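Uncharacterized protein (Escherichia coli O157:H7, PDB 4ZV9) is of unknown function but belongs to the dienelactone hydrolase family, an alpha/beta-hydrolase lineage, and so probably acts as a hydrolase. Local coordinates at residues Phe7-Tyr19 against Glu27-Ser39. Numbering follows the deposited sequence.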
loop_
_atom_site.group_PDB
_atom_site.type_symbol
_atom_site.label_atom_id
_atom_site.label_comp_id
_atom_site.label_asym_id
_atom_site.label_seq_id
_atom_site.Cartn_x
_atom_site.Cartn_y
_atom_site.Cartn_z
ATOM N N PHE A 7 17.744 4.862 -6.566
ATOM C CA PHE A 7 17.844 5.189 -5.153
ATOM C C PHE A 7 18.551 6.530 -4.927
ATOM O O PHE A 7 18.337 7.178 -3.893
ATOM C CB PHE A 7 18.473 4.037 -4.316
ATOM C CG PHE A 7 19.947 3.851 -4.511
ATOM C CD1 PHE A 7 20.445 3.106 -5.584
ATOM C CD2 PHE A 7 20.853 4.382 -3.589
ATOM C CE1 PHE A 7 21.804 2.917 -5.742
ATOM C CE2 PHE A 7 22.216 4.223 -3.757
ATOM C CZ PHE A 7 22.701 3.475 -4.836
ATOM N N THR A 8 19.387 6.938 -5.888
ATOM C CA THR A 8 20.144 8.192 -5.833
ATOM C C THR A 8 19.460 9.383 -6.513
ATOM O O THR A 8 20.051 10.464 -6.601
ATOM C CB THR A 8 21.495 8.029 -6.563
ATOM O OG1 THR A 8 21.246 7.558 -7.893
ATOM C CG2 THR A 8 22.381 7.024 -5.835
ATOM N N ASP A 9 18.234 9.190 -6.985
ATOM C CA ASP A 9 17.496 10.258 -7.676
ATOM C C ASP A 9 17.488 11.527 -6.818
ATOM O O ASP A 9 17.009 11.516 -5.684
ATOM C CB ASP A 9 16.072 9.788 -7.994
ATOM C CG ASP A 9 15.312 10.773 -8.874
ATOM O OD1 ASP A 9 15.397 11.987 -8.613
ATOM O OD2 ASP A 9 14.596 10.318 -9.795
ATOM N N PRO A 10 18.031 12.632 -7.343
ATOM C CA PRO A 10 18.126 13.845 -6.508
ATOM C C PRO A 10 16.793 14.481 -6.110
ATOM O O PRO A 10 16.773 15.376 -5.260
ATOM C CB PRO A 10 18.964 14.816 -7.361
ATOM C CG PRO A 10 18.950 14.271 -8.744
ATOM C CD PRO A 10 18.697 12.792 -8.650
ATOM N N GLU A 11 15.695 14.053 -6.725
ATOM C CA GLU A 11 14.387 14.613 -6.393
ATOM C C GLU A 11 13.734 13.930 -5.202
ATOM O O GLU A 11 12.659 14.341 -4.768
ATOM C CB GLU A 11 13.462 14.577 -7.607
ATOM C CG GLU A 11 13.947 15.496 -8.719
ATOM C CD GLU A 11 12.993 15.577 -9.878
ATOM O OE1 GLU A 11 12.063 14.741 -9.960
ATOM O OE2 GLU A 11 13.186 16.482 -10.726
ATOM N N ILE A 12 14.379 12.913 -4.649
ATOM C CA ILE A 12 13.830 12.235 -3.472
ATOM C C ILE A 12 14.880 12.108 -2.382
ATOM O O ILE A 12 16.080 12.230 -2.650
ATOM C CB ILE A 12 13.201 10.867 -3.813
ATOM C CG1 ILE A 12 14.217 9.865 -4.388
ATOM C CG2 ILE A 12 12.069 11.043 -4.811
ATOM C CD1 ILE A 12 14.905 8.990 -3.371
ATOM N N PHE A 13 14.412 11.969 -1.143
ATOM C CA PHE A 13 15.282 11.764 -0.016
ATOM C C PHE A 13 14.769 10.540 0.734
ATOM O O PHE A 13 13.680 10.576 1.312
ATOM C CB PHE A 13 15.335 12.979 0.909
ATOM C CG PHE A 13 16.124 12.726 2.158
ATOM C CD1 PHE A 13 17.505 12.616 2.103
ATOM C CD2 PHE A 13 15.496 12.519 3.372
ATOM C CE1 PHE A 13 18.245 12.367 3.250
ATOM C CE2 PHE A 13 16.236 12.250 4.527
ATOM C CZ PHE A 13 17.609 12.176 4.461
ATOM N N ALA A 14 15.580 9.482 0.768
ATOM C CA ALA A 14 15.198 8.215 1.391
ATOM C C ALA A 14 16.056 7.844 2.599
ATOM O O ALA A 14 17.263 8.052 2.583
ATOM C CB ALA A 14 15.301 7.093 0.364
ATOM N N GLU A 15 15.418 7.323 3.640
ATOM C CA GLU A 15 16.130 6.874 4.829
ATOM C C GLU A 15 15.317 5.829 5.549
ATOM O O GLU A 15 14.088 5.829 5.449
ATOM C CB GLU A 15 16.465 8.034 5.792
ATOM C CG GLU A 15 15.253 8.683 6.440
ATOM C CD GLU A 15 15.591 9.861 7.342
ATOM O OE1 GLU A 15 16.753 9.976 7.794
ATOM O OE2 GLU A 15 14.669 10.667 7.596
ATOM N N TYR A 16 15.997 4.939 6.271
ATOM C CA TYR A 16 15.300 3.971 7.125
ATOM C C TYR A 16 15.064 4.644 8.448
ATOM O O TYR A 16 15.904 5.417 8.926
ATOM C CB TYR A 16 16.105 2.681 7.301
ATOM C CG TYR A 16 16.229 1.908 6.019
ATOM C CD1 TYR A 16 15.173 1.127 5.550
ATOM C CD2 TYR A 16 17.394 1.959 5.265
ATOM C CE1 TYR A 16 15.279 0.423 4.364
ATOM C CE2 TYR A 16 17.510 1.261 4.083
ATOM C CZ TYR A 16 16.430 0.523 3.615
ATOM O OH TYR A 16 16.559 -0.145 2.437
ATOM N N ILE A 17 13.903 4.387 9.031
ATOM C CA ILE A 17 13.546 4.944 10.315
ATOM C C ILE A 17 12.942 3.841 11.149
ATOM O O ILE A 17 12.741 2.724 10.663
ATOM C CB ILE A 17 12.483 6.063 10.194
ATOM C CG1 ILE A 17 11.151 5.514 9.654
ATOM C CG2 ILE A 17 12.992 7.204 9.327
ATOM C CD1 ILE A 17 9.984 6.458 9.886
ATOM N N THR A 18 12.654 4.155 12.398
ATOM C CA THR A 18 11.878 3.242 13.231
ATOM C C THR A 18 10.690 4.045 13.745
ATOM O O THR A 18 10.795 5.253 13.912
ATOM C CB THR A 18 12.670 2.654 14.411
ATOM O OG1 THR A 18 12.959 3.676 15.357
ATOM C CG2 THR A 18 13.981 2.024 13.942
ATOM N N TYR A 19 9.560 3.378 13.991
ATOM C CA TYR A 19 8.390 4.056 14.549
ATOM C C TYR A 19 7.706 3.100 15.527
ATOM O O TYR A 19 7.900 1.886 15.435
ATOM C CB TYR A 19 7.443 4.493 13.421
ATOM C CG TYR A 19 6.802 3.344 12.682
ATOM C CD1 TYR A 19 7.416 2.763 11.576
ATOM C CD2 TYR A 19 5.587 2.816 13.106
ATOM C CE1 TYR A 19 6.822 1.702 10.905
ATOM C CE2 TYR A 19 4.995 1.756 12.439
ATOM C CZ TYR A 19 5.615 1.207 11.341
ATOM O OH TYR A 19 5.040 0.141 10.705
ATOM N N GLU A 27 9.063 -1.378 18.237
ATOM C CA GLU A 27 9.745 -0.398 17.399
ATOM C C GLU A 27 9.961 -1.022 16.038
ATOM O O GLU A 27 10.824 -1.874 15.901
ATOM C CB GLU A 27 11.105 0.018 17.974
ATOM C CG GLU A 27 11.074 0.866 19.240
ATOM C CD GLU A 27 10.205 2.107 19.100
ATOM O OE1 GLU A 27 10.396 2.885 18.144
ATOM O OE2 GLU A 27 9.325 2.308 19.952
ATOM N N VAL A 28 9.227 -0.543 15.036
ATOM C CA VAL A 28 9.244 -1.120 13.706
ATOM C C VAL A 28 10.061 -0.282 12.708
ATOM O O VAL A 28 9.922 0.935 12.637
ATOM C CB VAL A 28 7.817 -1.251 13.163
ATOM C CG1 VAL A 28 7.805 -1.879 11.775
ATOM C CG2 VAL A 28 6.963 -2.080 14.119
ATOM N N ARG A 29 10.883 -0.967 11.924
ATOM C CA ARG A 29 11.704 -0.331 10.902
ATOM C C ARG A 29 10.873 -0.086 9.650
ATOM O O ARG A 29 10.054 -0.929 9.269
ATOM C CB ARG A 29 12.859 -1.265 10.578
ATOM C CG ARG A 29 13.697 -0.938 9.351
ATOM C CD ARG A 29 14.829 -1.952 9.247
ATOM N NE ARG A 29 15.533 -1.948 7.963
ATOM C CZ ARG A 29 16.662 -1.279 7.713
ATOM N NH1 ARG A 29 17.221 -0.507 8.628
ATOM N NH2 ARG A 29 17.225 -1.375 6.517
ATOM N N GLY A 30 11.091 1.056 9.011
ATOM C CA GLY A 30 10.417 1.399 7.775
ATOM C C GLY A 30 11.302 2.234 6.857
ATOM O O GLY A 30 12.234 2.894 7.318
ATOM N N TYR A 31 11.021 2.165 5.562
ATOM C CA TYR A 31 11.707 2.943 4.545
ATOM C C TYR A 31 10.870 4.191 4.280
ATOM O O TYR A 31 9.727 4.102 3.785
ATOM C CB TYR A 31 11.845 2.089 3.292
ATOM C CG TYR A 31 12.650 2.677 2.146
ATOM C CD1 TYR A 31 13.998 2.985 2.291
ATOM C CD2 TYR A 31 12.078 2.827 0.885
ATOM C CE1 TYR A 31 14.741 3.446 1.211
ATOM C CE2 TYR A 31 12.818 3.283 -0.194
ATOM C CZ TYR A 31 14.125 3.616 -0.028
ATOM O OH TYR A 31 14.841 4.082 -1.115
ATOM N N LEU A 32 11.389 5.347 4.675
ATOM C CA LEU A 32 10.689 6.611 4.531
ATOM C C LEU A 32 11.290 7.402 3.364
ATOM O O LEU A 32 12.495 7.663 3.371
ATOM C CB LEU A 32 10.848 7.430 5.818
ATOM C CG LEU A 32 10.161 8.807 5.890
ATOM C CD1 LEU A 32 8.662 8.638 6.004
ATOM C CD2 LEU A 32 10.667 9.580 7.104
ATOM N N VAL A 33 10.463 7.804 2.391
ATOM C CA VAL A 33 10.951 8.583 1.262
ATOM C C VAL A 33 10.148 9.872 1.121
ATOM O O VAL A 33 8.919 9.829 1.083
ATOM C CB VAL A 33 10.867 7.818 -0.075
ATOM C CG1 VAL A 33 11.726 8.522 -1.122
ATOM C CG2 VAL A 33 11.346 6.384 0.085
ATOM N N LYS A 34 10.841 11.009 1.020
ATOM C CA LYS A 34 10.207 12.325 0.890
ATOM C C LYS A 34 10.636 13.005 -0.399
ATOM O O LYS A 34 11.726 12.724 -0.910
ATOM C CB LYS A 34 10.694 13.259 1.995
ATOM C CG LYS A 34 10.492 12.783 3.404
ATOM C CD LYS A 34 11.252 13.670 4.383
ATOM C CE LYS A 34 11.016 13.184 5.799
ATOM N NZ LYS A 34 11.881 13.859 6.798
ATOM N N PRO A 35 9.809 13.931 -0.913
ATOM C CA PRO A 35 10.270 14.773 -2.006
ATOM C C PRO A 35 11.458 15.584 -1.471
ATOM O O PRO A 35 11.403 16.064 -0.336
ATOM C CB PRO A 35 9.065 15.698 -2.289
ATOM C CG PRO A 35 7.884 14.967 -1.760
ATOM C CD PRO A 35 8.389 14.153 -0.592
ATOM N N ALA A 36 12.534 15.694 -2.243
ATOM C CA ALA A 36 13.739 16.392 -1.783
ATOM C C ALA A 36 13.503 17.882 -1.549
ATOM O O ALA A 36 14.086 18.478 -0.644
ATOM C CB ALA A 36 14.878 16.199 -2.768
ATOM N N LYS A 37 12.670 18.484 -2.381
ATOM C CA LYS A 37 12.355 19.893 -2.261
ATOM C C LYS A 37 10.939 20.060 -1.725
ATOM O O LYS A 37 9.971 19.961 -2.478
ATOM C CB LYS A 37 12.491 20.564 -3.633
ATOM C CG LYS A 37 12.144 22.038 -3.610
ATOM C CD LYS A 37 12.350 22.705 -4.955
ATOM C CE LYS A 37 11.761 24.107 -4.952
ATOM N NZ LYS A 37 11.946 24.789 -6.260
HETATM N N MSE A 38 10.829 20.317 -0.426
HETATM C CA MSE A 38 9.530 20.516 0.208
HETATM C C MSE A 38 9.590 21.759 1.053
HETATM O O MSE A 38 10.415 21.874 1.957
HETATM C CB MSE A 38 9.139 19.285 1.027
HETATM C CG MSE A 38 9.847 19.192 2.379
HETATM SE SE MSE A 38 10.093 17.332 2.968
HETATM C CE MSE A 38 8.367 16.504 2.502
ATOM N N SER A 39 8.735 22.722 0.742
ATOM C CA SER A 39 8.677 23.944 1.523
ATOM C C SER A 39 7.759 23.675 2.718
ATOM O O SER A 39 8.208 23.637 3.857
ATOM C CB SER A 39 8.166 25.121 0.674
ATOM O OG SER A 39 6.796 24.972 0.373
HETATM O O HOH W 1 13.048 10.382 3.965
#
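Tyr16 and Arg29 meet face to face across the antiparallel beta hairpin formed by 12-21 and 28-35, the edge strand and its neighbour in the central mixed sheet of this alpha/beta-hydrolase fold. The guanidinium stacks on the Tyr16 ring with planes 14° apart, and Arg29 CZ stands 3.8 Å from the ring centroid, which qualifies as a cation-pi contact. Arg29 NH2 lies over the ring centre; the arginine gets there because its CG is anti to the backbone N and the chain runs extended to NE. The opposite face of Tyr16 receives Tyr31, CE1 of Tyr16 lying 3.5 Å from CD1 of Tyr31, with the two rings inclined at 44°. The tyrosine hydroxyls find partners on helix 56-67: Tyr16 OH bonds Glu59 and Tyr31 OH bonds Arg63.

Backbone pairing is regular from Phe13 to Tyr19: the hydrogen-bonded pairs Phe13-Lys34, Glu15-Leu32, Ile17-Gly30 and Tyr19-Val28 each exchange two bonds. Ala36 N also donates to Glu11 O at 2.9 Å, although this N lies 55° out of the plane of the Glu11 carbonyl. Strand 71-75 bonds the other edge of 28-35, so the hairpin is continuous with the sheet.

Apolar contacts occupy both faces. Ala14 CB rests against Tyr31 CZ and Val33 CG2. On the face toward helix 100-116, Ile17 CG2 reaches Leu32 CD2 at 4.0 Å, and Val28 CB makes a CH-pi contact over the Tyr19 ring, 4.0 Å from its centroid, while Tyr19 OH bonds Asp106 O.

One water adds a polar bridge, donating to Phe13 O at 2.7 Å and to Leu32 O at 2.8 Å.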